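Local coordinates for protein probable mRNA-capping enzyme (Acanthamoeba polyphaga mimivirus, PDB 3BGY) that caps viral mRNA as a multifunctional enzyme, this piece being its N-terminal RNA triphosphatase domain, which removes the terminal phosphate from the 5'-triphosphate end, at residues A[68-73]-A[174-179]; A[77-82]-A[165-170]; A[86-91]-A[120-125]. All blocks are in the same frame, centred on the assembly; numbering follows the deposited sequence.

Interaction 1: A[68-73]-A[174-179]. With ACT (acetate ion), chain E.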
loop_
_atom_site.group_PDB
_atom_site.type_symbol
_atom_site.label_atom_id
_atom_site.label_comp_id
_atom_site.label_asym_id
_atom_site.label_seq_id
_atom_site.Cartn_x
_atom_site.Cartn_y
_atom_site.Cartn_z
ATOM N N SER A 68 -9.453 10.473 2.066
ATOM C CA SER A 68 -8.465 10.887 1.078
ATOM C C SER A 68 -7.311 11.527 1.808
ATOM O O SER A 68 -7.515 12.237 2.792
ATOM C CB SER A 68 -9.033 11.818 0.003
ATOM O OG SER A 68 -9.697 12.927 0.559
ATOM N N ASN A 69 -6.093 11.177 1.417
ATOM C CA ASN A 69 -4.911 11.721 2.095
ATOM C C ASN A 69 -3.758 11.930 1.149
ATOM O O ASN A 69 -3.584 11.167 0.221
ATOM C CB ASN A 69 -4.382 10.735 3.153
ATOM C CG ASN A 69 -5.274 10.614 4.364
ATOM O OD1 ASN A 69 -5.426 11.562 5.141
ATOM N ND2 ASN A 69 -5.855 9.439 4.546
ATOM N N ASN A 70 -2.943 12.933 1.449
ATOM C CA ASN A 70 -1.705 13.226 0.716
ATOM C C ASN A 70 -0.645 12.855 1.778
ATOM O O ASN A 70 -0.734 13.289 2.937
ATOM C CB ASN A 70 -1.529 14.719 0.400
ATOM C CG ASN A 70 -2.602 15.269 -0.491
ATOM O OD1 ASN A 70 -2.928 14.683 -1.508
ATOM N ND2 ASN A 70 -3.139 16.429 -0.126
ATOM N N TYR A 71 0.304 11.998 1.428
ATOM C CA TYR A 71 1.340 11.602 2.381
ATOM C C TYR A 71 2.636 11.209 1.714
ATOM O O TYR A 71 2.648 10.842 0.553
ATOM C CB TYR A 71 0.855 10.464 3.299
ATOM C CG TYR A 71 0.471 9.164 2.624
ATOM C CD1 TYR A 71 -0.792 9.004 2.032
ATOM C CD2 TYR A 71 1.334 8.059 2.657
ATOM C CE1 TYR A 71 -1.182 7.756 1.498
ATOM C CE2 TYR A 71 0.951 6.808 2.133
ATOM C CZ TYR A 71 -0.302 6.668 1.558
ATOM O OH TYR A 71 -0.658 5.452 1.020
ATOM N N LEU A 72 3.720 11.254 2.482
ATOM C CA LEU A 72 5.033 10.873 1.981
ATOM C C LEU A 72 5.499 9.569 2.654
ATOM O O LEU A 72 5.575 9.486 3.891
ATOM C CB LEU A 72 6.060 11.993 2.283
ATOM C CG LEU A 72 7.500 11.655 1.895
ATOM C CD1 LEU A 72 7.630 11.516 0.411
ATOM C CD2 LEU A 72 8.468 12.702 2.436
ATOM N N ASP A 73 5.776 8.543 1.843
ATOM C CA ASP A 73 6.309 7.271 2.344
ATOM C C ASP A 73 7.818 7.262 2.196
ATOM O O ASP A 73 8.334 7.526 1.112
ATOM C CB ASP A 73 5.815 6.071 1.520
ATOM C CG ASP A 73 4.491 5.538 1.980
ATOM O OD1 ASP A 73 3.999 5.961 3.037
ATOM O OD2 ASP A 73 3.954 4.645 1.295
ATOM N N TYR A 174 5.574 9.874 -2.854
ATOM C CA TYR A 174 4.622 10.895 -2.437
ATOM C C TYR A 174 3.309 10.425 -3.050
ATOM O O TYR A 174 3.178 10.275 -4.290
ATOM C CB TYR A 174 4.982 12.285 -2.959
ATOM C CG TYR A 174 4.050 13.351 -2.408
ATOM C CD1 TYR A 174 4.034 13.645 -1.042
ATOM C CD2 TYR A 174 3.123 14.014 -3.246
ATOM C CE1 TYR A 174 3.108 14.577 -0.501
ATOM C CE2 TYR A 174 2.192 14.958 -2.714
ATOM C CZ TYR A 174 2.195 15.227 -1.347
ATOM O OH TYR A 174 1.293 16.152 -0.852
ATOM N N LYS A 175 2.317 10.262 -2.190
ATOM C CA LYS A 175 1.035 9.711 -2.625
ATOM C C LYS A 175 -0.199 10.521 -2.329
ATOM O O LYS A 175 -0.259 11.164 -1.277
ATOM C CB LYS A 175 0.859 8.378 -1.900
ATOM C CG LYS A 175 1.857 7.280 -2.326
ATOM C CD LYS A 175 1.582 5.979 -1.590
ATOM C CE LYS A 175 2.528 4.887 -2.030
ATOM N NZ LYS A 175 2.196 3.586 -1.382
ATOM N N THR A 176 -1.162 10.494 -3.265
ATOM C CA THR A 176 -2.482 11.100 -3.057
ATOM C C THR A 176 -3.365 9.865 -3.200
ATOM O O THR A 176 -3.540 9.328 -4.307
ATOM C CB THR A 176 -2.844 12.205 -4.077
ATOM O OG1 THR A 176 -1.920 13.288 -3.915
ATOM C CG2 THR A 176 -4.279 12.739 -3.807
ATOM N N ARG A 177 -3.973 9.493 -2.091
ATOM C CA ARG A 177 -4.795 8.300 -2.057
ATOM C C ARG A 177 -6.243 8.623 -1.773
ATOM O O ARG A 177 -6.561 9.619 -1.122
ATOM C CB ARG A 177 -4.234 7.361 -0.977
ATOM C CG ARG A 177 -4.902 5.974 -0.830
ATOM C CD ARG A 177 -4.256 5.171 0.292
ATOM N NE ARG A 177 -4.362 5.834 1.594
ATOM C CZ ARG A 177 -3.793 5.402 2.724
ATOM N NH1 ARG A 177 -3.060 4.297 2.738
ATOM N NH2 ARG A 177 -3.973 6.068 3.854
ATOM N N TYR A 178 -7.113 7.856 -2.413
ATOM C CA TYR A 178 -8.544 7.936 -2.168
ATOM C C TYR A 178 -8.895 6.507 -1.759
ATOM O O TYR A 178 -8.549 5.558 -2.474
ATOM C CB TYR A 178 -9.327 8.324 -3.419
ATOM C CG TYR A 178 -8.979 9.672 -3.971
ATOM C CD1 TYR A 178 -7.879 9.822 -4.834
ATOM C CD2 TYR A 178 -9.715 10.814 -3.611
ATOM C CE1 TYR A 178 -7.499 11.098 -5.335
ATOM C CE2 TYR A 178 -9.346 12.103 -4.098
ATOM C CZ TYR A 178 -8.238 12.233 -4.957
ATOM O OH TYR A 178 -7.849 13.477 -5.412
ATOM N N SER A 179 -9.521 6.351 -0.590
ATOM C CA SER A 179 -9.915 5.035 -0.076
ATOM C C SER A 179 -11.412 4.979 0.081
ATOM O O SER A 179 -12.030 5.865 0.682
ATOM C CB SER A 179 -9.239 4.739 1.269
ATOM O OG SER A 179 -7.823 4.692 1.126
HETATM C C ACT E . -9.516 14.610 3.476
HETATM O O ACT E . -8.854 14.360 4.614
HETATM O OXT ACT E . -8.998 14.383 2.424
HETATM C CH3 ACT E . -10.901 15.169 3.507
HETATM O O HOH W 1 -6.643 7.299 2.021
HETATM O O HOH W 2 1.441 3.574 1.187
#

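Interaction 2: A[77-82]-A[165-170]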
loop_
_atom_site.group_PDB
_atom_site.type_symbol
_atom_site.label_atom_id
_atom_site.label_comp_id
_atom_site.label_asym_id
_atom_site.label_seq_id
_atom_site.Cartn_x
_atom_site.Cartn_y
_atom_site.Cartn_z
ATOM N N ILE A 77 15.174 0.172 2.797
ATOM C CA ILE A 77 15.269 -1.170 2.221
ATOM C C ILE A 77 16.580 -1.819 2.625
ATOM O O ILE A 77 17.650 -1.382 2.245
ATOM C CB ILE A 77 15.112 -1.110 0.686
ATOM C CG1 ILE A 77 13.822 -0.357 0.341
ATOM C CG2 ILE A 77 15.040 -2.550 0.079
ATOM C CD1 ILE A 77 13.834 0.252 -1.045
ATOM N N PHE A 78 16.453 -2.927 3.341
ATOM C CA PHE A 78 17.597 -3.634 3.898
ATOM C C PHE A 78 18.192 -4.684 2.968
ATOM O O PHE A 78 17.529 -5.103 2.027
ATOM C CB PHE A 78 17.172 -4.232 5.243
ATOM C CG PHE A 78 16.976 -3.217 6.301
ATOM C CD1 PHE A 78 15.738 -2.589 6.452
ATOM C CD2 PHE A 78 18.049 -2.832 7.135
ATOM C CE1 PHE A 78 15.553 -1.564 7.430
ATOM C CE2 PHE A 78 17.881 -1.817 8.112
ATOM C CZ PHE A 78 16.623 -1.177 8.254
ATOM N N PRO A 79 19.454 -5.120 3.215
ATOM C CA PRO A 79 20.088 -6.137 2.366
ATOM C C PRO A 79 19.285 -7.431 2.248
ATOM O O PRO A 79 19.335 -8.089 1.208
ATOM C CB PRO A 79 21.425 -6.374 3.066
ATOM C CG PRO A 79 21.749 -5.072 3.587
ATOM C CD PRO A 79 20.457 -4.523 4.113
ATOM N N ASP A 80 18.481 -7.753 3.273
ATOM C CA ASP A 80 17.665 -8.964 3.236
ATOM C C ASP A 80 16.359 -8.765 2.454
ATOM O O ASP A 80 15.534 -9.678 2.385
ATOM C CB ASP A 80 17.393 -9.525 4.658
ATOM C CG ASP A 80 16.490 -8.610 5.525
ATOM O OD1 ASP A 80 16.137 -7.472 5.112
ATOM O OD2 ASP A 80 16.118 -9.051 6.639
ATOM N N LYS A 81 16.192 -7.552 1.893
ATOM C CA LYS A 81 15.037 -7.135 1.064
ATOM C C LYS A 81 13.786 -6.739 1.851
ATOM O O LYS A 81 12.755 -6.366 1.264
ATOM C CB LYS A 81 14.682 -8.169 -0.032
ATOM C CG LYS A 81 15.829 -8.482 -1.005
ATOM C CD LYS A 81 15.487 -9.681 -1.884
ATOM C CE LYS A 81 16.666 -10.093 -2.764
ATOM N NZ LYS A 81 17.868 -10.554 -1.995
ATOM N N ASN A 82 13.889 -6.784 3.181
ATOM C CA ASN A 82 12.769 -6.381 4.012
ATOM C C ASN A 82 12.788 -4.870 4.158
ATOM O O ASN A 82 13.800 -4.213 3.859
ATOM C CB ASN A 82 12.759 -7.141 5.333
ATOM C CG ASN A 82 12.554 -8.613 5.122
ATOM O OD1 ASN A 82 11.750 -9.014 4.264
ATOM N ND2 ASN A 82 13.328 -9.433 5.822
ATOM N N THR A 165 23.087 -0.046 9.359
ATOM C CA THR A 165 24.483 -0.374 9.063
ATOM C C THR A 165 25.123 0.682 8.168
ATOM O O THR A 165 26.349 0.840 8.154
ATOM C CB THR A 165 24.638 -1.761 8.371
ATOM O OG1 THR A 165 24.096 -1.720 7.048
ATOM C CG2 THR A 165 23.934 -2.871 9.177
ATOM N N GLY A 166 24.283 1.410 7.441
ATOM C CA GLY A 166 24.762 2.426 6.518
ATOM C C GLY A 166 24.674 1.980 5.060
ATOM O O GLY A 166 24.920 2.777 4.155
ATOM N N SER A 167 24.339 0.713 4.829
ATOM C CA SER A 167 24.229 0.176 3.473
ATOM C C SER A 167 22.763 0.038 3.019
ATOM O O SER A 167 22.446 -0.684 2.061
ATOM C CB SER A 167 24.949 -1.176 3.374
ATOM O OG SER A 167 24.203 -2.205 4.003
ATOM N N GLU A 168 21.870 0.690 3.750
ATOM C CA GLU A 168 20.430 0.662 3.420
ATOM C C GLU A 168 20.141 1.469 2.162
ATOM O O GLU A 168 20.828 2.468 1.891
ATOM C CB GLU A 168 19.598 1.297 4.549
ATOM C CG GLU A 168 19.512 0.494 5.849
ATOM C CD GLU A 168 20.790 0.511 6.678
ATOM O OE1 GLU A 168 21.567 1.485 6.564
ATOM O OE2 GLU A 168 21.008 -0.458 7.440
ATOM N N ARG A 169 19.147 1.013 1.395
ATOM C CA ARG A 169 18.680 1.741 0.222
ATOM C C ARG A 169 17.454 2.542 0.695
ATOM O O ARG A 169 16.792 2.138 1.664
ATOM C CB ARG A 169 18.265 0.779 -0.911
ATOM C CG ARG A 169 19.415 0.011 -1.589
ATOM C CD ARG A 169 18.836 -1.099 -2.494
ATOM N NE ARG A 169 19.792 -1.757 -3.411
ATOM C CZ ARG A 169 20.634 -2.728 -3.054
ATOM N NH1 ARG A 169 20.673 -3.160 -1.797
ATOM N NH2 ARG A 169 21.373 -3.347 -3.977
ATOM N N ILE A 170 17.203 3.710 0.112
ATOM C CA ILE A 170 16.022 4.481 0.510
ATOM C C ILE A 170 15.175 4.816 -0.710
ATOM O O ILE A 170 15.704 5.132 -1.781
ATOM C CB ILE A 170 16.364 5.793 1.246
ATOM C CG1 ILE A 170 17.344 5.522 2.388
ATOM C CG2 ILE A 170 15.089 6.402 1.865
ATOM C CD1 ILE A 170 17.948 6.782 2.950
HETATM O O HOH W 3 19.595 -2.612 0.864
#

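Interaction 3: A[86-91]-A[120-125]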
loop_
_atom_site.group_PDB
_atom_site.type_symbol
_atom_site.label_atom_id
_atom_site.label_comp_id
_atom_site.label_asym_id
_atom_site.label_seq_id
_atom_site.Cartn_x
_atom_site.Cartn_y
_atom_site.Cartn_z
ATOM N N VAL A 86 8.105 4.459 6.914
ATOM C CA VAL A 86 7.427 5.494 7.673
ATOM C C VAL A 86 6.540 6.304 6.714
ATOM O O VAL A 86 7.004 6.728 5.645
ATOM C CB VAL A 86 8.438 6.431 8.368
ATOM C CG1 VAL A 86 7.750 7.660 8.918
ATOM C CG2 VAL A 86 9.138 5.683 9.483
ATOM N N SER A 87 5.273 6.507 7.077
ATOM C CA SER A 87 4.371 7.328 6.270
ATOM C C SER A 87 4.092 8.613 7.052
ATOM O O SER A 87 3.601 8.539 8.174
ATOM C CB SER A 87 3.046 6.601 6.020
ATOM O OG SER A 87 3.282 5.323 5.445
ATOM N N LEU A 88 4.403 9.753 6.452
ATOM C CA LEU A 88 4.187 11.070 7.081
ATOM C C LEU A 88 2.923 11.680 6.504
ATOM O O LEU A 88 2.880 11.991 5.311
ATOM C CB LEU A 88 5.385 11.973 6.817
ATOM C CG LEU A 88 6.734 11.507 7.360
ATOM C CD1 LEU A 88 7.814 12.529 7.003
ATOM C CD2 LEU A 88 6.661 11.335 8.887
ATOM N N PHE A 89 1.917 11.891 7.366
ATOM C CA PHE A 89 0.627 12.439 6.938
ATOM C C PHE A 89 0.449 13.928 7.203
ATOM O O PHE A 89 -0.443 14.565 6.645
ATOM C CB PHE A 89 -0.532 11.664 7.590
ATOM C CG PHE A 89 -0.709 10.273 7.048
ATOM C CD1 PHE A 89 0.017 9.202 7.600
ATOM C CD2 PHE A 89 -1.628 10.011 6.010
ATOM C CE1 PHE A 89 -0.159 7.886 7.126
ATOM C CE2 PHE A 89 -1.813 8.684 5.532
ATOM C CZ PHE A 89 -1.081 7.625 6.088
ATOM N N ASN A 90 1.275 14.480 8.087
ATOM C CA ASN A 90 1.152 15.912 8.389
ATOM C C ASN A 90 1.900 16.715 7.305
ATOM O O ASN A 90 3.099 16.572 7.158
ATOM C CB ASN A 90 1.707 16.167 9.791
ATOM C CG ASN A 90 1.636 17.623 10.185
ATOM O OD1 ASN A 90 2.512 18.400 9.836
ATOM N ND2 ASN A 90 0.570 18.001 10.876
ATOM N N GLN A 91 1.178 17.571 6.573
ATOM C CA GLN A 91 1.763 18.358 5.474
ATOM C C GLN A 91 2.905 19.291 5.840
ATOM O O GLN A 91 3.867 19.409 5.081
ATOM C CB GLN A 91 0.674 19.093 4.674
ATOM C CG GLN A 91 -0.541 18.229 4.278
ATOM C CD GLN A 91 -0.174 17.004 3.448
ATOM O OE1 GLN A 91 0.369 17.127 2.343
ATOM N NE2 GLN A 91 -0.430 15.812 4.001
ATOM N N ASP A 120 -0.705 9.249 15.253
ATOM C CA ASP A 120 -1.763 9.233 14.245
ATOM C C ASP A 120 -1.326 9.782 12.882
ATOM O O ASP A 120 -1.825 9.334 11.844
ATOM C CB ASP A 120 -2.989 9.999 14.727
ATOM C CG ASP A 120 -4.251 9.525 14.053
ATOM O OD1 ASP A 120 -4.576 8.327 14.210
ATOM O OD2 ASP A 120 -4.915 10.336 13.370
ATOM N N ASP A 121 -0.382 10.727 12.901
ATOM C CA ASP A 121 0.129 11.352 11.679
ATOM C C ASP A 121 1.425 10.711 11.154
ATOM O O ASP A 121 1.950 11.170 10.135
ATOM C CB ASP A 121 0.388 12.852 11.901
ATOM C CG ASP A 121 -0.878 13.696 11.929
ATOM O OD1 ASP A 121 -1.904 13.324 11.321
ATOM O OD2 ASP A 121 -0.823 14.779 12.543
ATOM N N ILE A 122 1.963 9.725 11.887
ATOM C CA ILE A 122 3.200 9.029 11.510
ATOM C C ILE A 122 2.956 7.522 11.648
ATOM O O ILE A 122 2.959 6.956 12.750
ATOM C CB ILE A 122 4.436 9.452 12.398
ATOM C CG1 ILE A 122 4.667 10.976 12.308
ATOM C CG2 ILE A 122 5.699 8.663 11.976
ATOM C CD1 ILE A 122 5.770 11.523 13.235
ATOM N N GLU A 123 2.749 6.863 10.512
ATOM C CA GLU A 123 2.500 5.420 10.524
ATOM C C GLU A 123 3.795 4.709 10.197
ATOM O O GLU A 123 4.527 5.120 9.292
ATOM C CB GLU A 123 1.401 5.044 9.529
ATOM C CG GLU A 123 0.009 5.480 9.997
ATOM C CD GLU A 123 -1.112 5.111 9.029
ATOM O OE1 GLU A 123 -0.840 4.495 7.972
ATOM O OE2 GLU A 123 -2.266 5.480 9.324
ATOM N N ILE A 124 4.096 3.676 10.976
ATOM C CA ILE A 124 5.345 2.931 10.824
ATOM C C ILE A 124 5.059 1.450 10.715
ATOM O O ILE A 124 4.273 0.898 11.493
ATOM C CB ILE A 124 6.270 3.168 12.059
ATOM C CG1 ILE A 124 6.505 4.665 12.264
ATOM C CG2 ILE A 124 7.582 2.452 11.872
ATOM C CD1 ILE A 124 7.445 5.019 13.408
ATOM N N VAL A 125 5.671 0.814 9.711
ATOM C CA VAL A 125 5.492 -0.604 9.492
ATOM C C VAL A 125 6.792 -1.286 9.107
ATOM O O VAL A 125 7.682 -0.684 8.499
ATOM C CB VAL A 125 4.438 -0.941 8.334
ATOM C CG1 VAL A 125 3.016 -0.506 8.705
ATOM C CG2 VAL A 125 4.866 -0.345 6.983
HETATM O O HOH W 4 4.221 3.151 6.698
HETATM O O HOH W 5 3.509 13.387 9.635
HETATM O O HOH W 6 -2.077 16.684 10.780
#

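Interaction 1: A[68-73]-A[174-179]
Tyr71 and Asn69 pair with Lys175 and Arg177 where strands 66-77 and 169-183 run antiparallel as neighbours in the barrel wall. Each pair is hydrogen-bonded through the backbone in both directions. Lys175 N donates to Tyr71 O at 2.8 Å.

On one face, Lys175 and Arg177 pack round the Tyr71 ring. Tyr71 CG sits between its own backbone N and carbonyl carbon (chi1 61°), which swings the ring across toward the partner strand. Lys175 CB makes a CH-pi contact over one ring face, 4.1 Å from the centroid. In one of the two conformers of Arg177, Tyr71 CE1 lies 3.7 Å above the guanidinium plane, over its centre. Beyond the ring, the extended Lys175 chain brings NZ to Asp73 OD2 in a long, weak salt bridge of 3.4 Å. One water joins Tyr71 OH, Asp73 OD2 and Lys175 NZ. Asp73 OD1 is held by Ser87.

On the other face, Thr176 OG1 donates to Asn70 OD1 at 3.0 Å, the two side chains lying side by side. Ser68 OG lies doubtfully close to an acetate, probably from the crystallisation liquor.

The Tyr71 face, turned away from helix 91-101, probably lines the tunnel of this triphosphatase barrel.

Interaction 2: A[77-82]-A[165-170]
Ile77 and Arg169 form an antiparallel hydrogen-bonded pair, the single bridge between these segments. Ile77 N donates to Arg169 O at 2.8 Å, and Arg169 N returns the bond to Ile77 O. Both bonds are nearly straight. The bridge lies where strand 66-77 ends and strand 169-183 begins. Beyond it no further backbone bond joins the segments, though the Phe78 and Pro79 side chains still touch the other one. Residues 78-81 make a type I beta turn, closed by Lys81 N bonding to Phe78 O.

Ile77 and Arg169 put their side chains on the same face of the sheet, with Ile77 CB and Arg169 CB 4.0 Å apart. The Arg169 chain runs extended from CG to NE. Its NH1 reaches a water that also donates to Ile77 O, so this carbonyl is gripped by both the water and Arg169 N.

Phe78 meets Glu168 at an angle, with ring and carboxylate planes 72° apart. Glu168 CG makes an off-centre CH-pi contact, 4.1 Å from the ring centroid. The Glu168 chain is bent about its CB-CG bond (chi2 74°), and its carboxylate turns back to its own loop. OE2 accepts from Thr165 N at 2.9 Å and OE1 from Gly166 N, each through a syn lone pair. These two bonds fix the carboxylate's rotation beside the ring. Pro162 and Ile164 also touch the Phe78 ring. At the margin, Pro79 CG packs on Ser167 OG at 3.8 Å.

In the turn, Asp80 OD1 accepts from Asn82 N at 3.0 Å, from above the carboxylate plane. Asn82 ND2 adds a weak bond to Asp80 OD2.

The arrangement is the last bridge of an antiparallel strand pair at the barrel surface, with an Asx turn in the hairpin loop that leads into strand 83-88.

Interaction 3: A[86-91]-A[120-125]
Phe89 lies against Glu123 and Asp121 at the end of an antiparallel strand pair. Its CG stands beside its backbone N (chi1 -71°), and this directs the ring toward the 120-125 segment. The edge of the ring meets Asp121 O in plane. Further out, CE1 touches Glu123 CD at 3.5 Å. Glu123 is extended beyond CG (chi2 -180°), which lays the carboxylate against CE1 and CZ of the ring, the two planes 56° apart. Tyr71 stacks on the same phenyl ring.

Ser87 OG lies on the same sheet face. Besides its bond with Asp73, it takes one from a water that also donates to Glu123 O.

On the opposite face the side chains are aliphatic. Val86 CG1 meets Ile122 CG2 at 3.8 Å, and Val86 CG2 meets Ile124 CG1 at 4.0 Å. Leu88 CD2 reaches Ile122 CG1. Each of these pairs lies side by side, pointing the same way.

Ser87 and Glu123 exchange backbone bonds, and Phe89 N donates to Asp121 O at 2.9 Å. The Asn90 side chain caps Gln93 N at the start of helix 91-101. A water links Asn90 ND2 to Asp121 OD2.

The aliphatic face, covered by helix 91-101 and the loop residues Leu116 and Pro118, probably excludes water and packs the sheet against its helical side. The face of Ser87 and Glu123 is probably the hydrated, tunnel side.

Overall arrangement
All three contacts lie in one antiparallel sheet of eight strands, closed into a barrel. Strands 122-136, 83-88, 66-77 and 169-183 are successive neighbours in it. Interaction 3 joins the first two, and interactions 1 and 2 both join the last two. Along the chain, interaction 1 spans interaction 2, which in turn spans interaction 3. Interactions 1 and 3 have centres about 11 Å apart and touch directly through side chains and backbone, including Asn70 with Gln91. Interaction 2 is about 24 Å from interaction 1 and 20 Å from interaction 3, centre to centre. Residues distant in sequence thus build one continuous wall of the triphosphatase barrel.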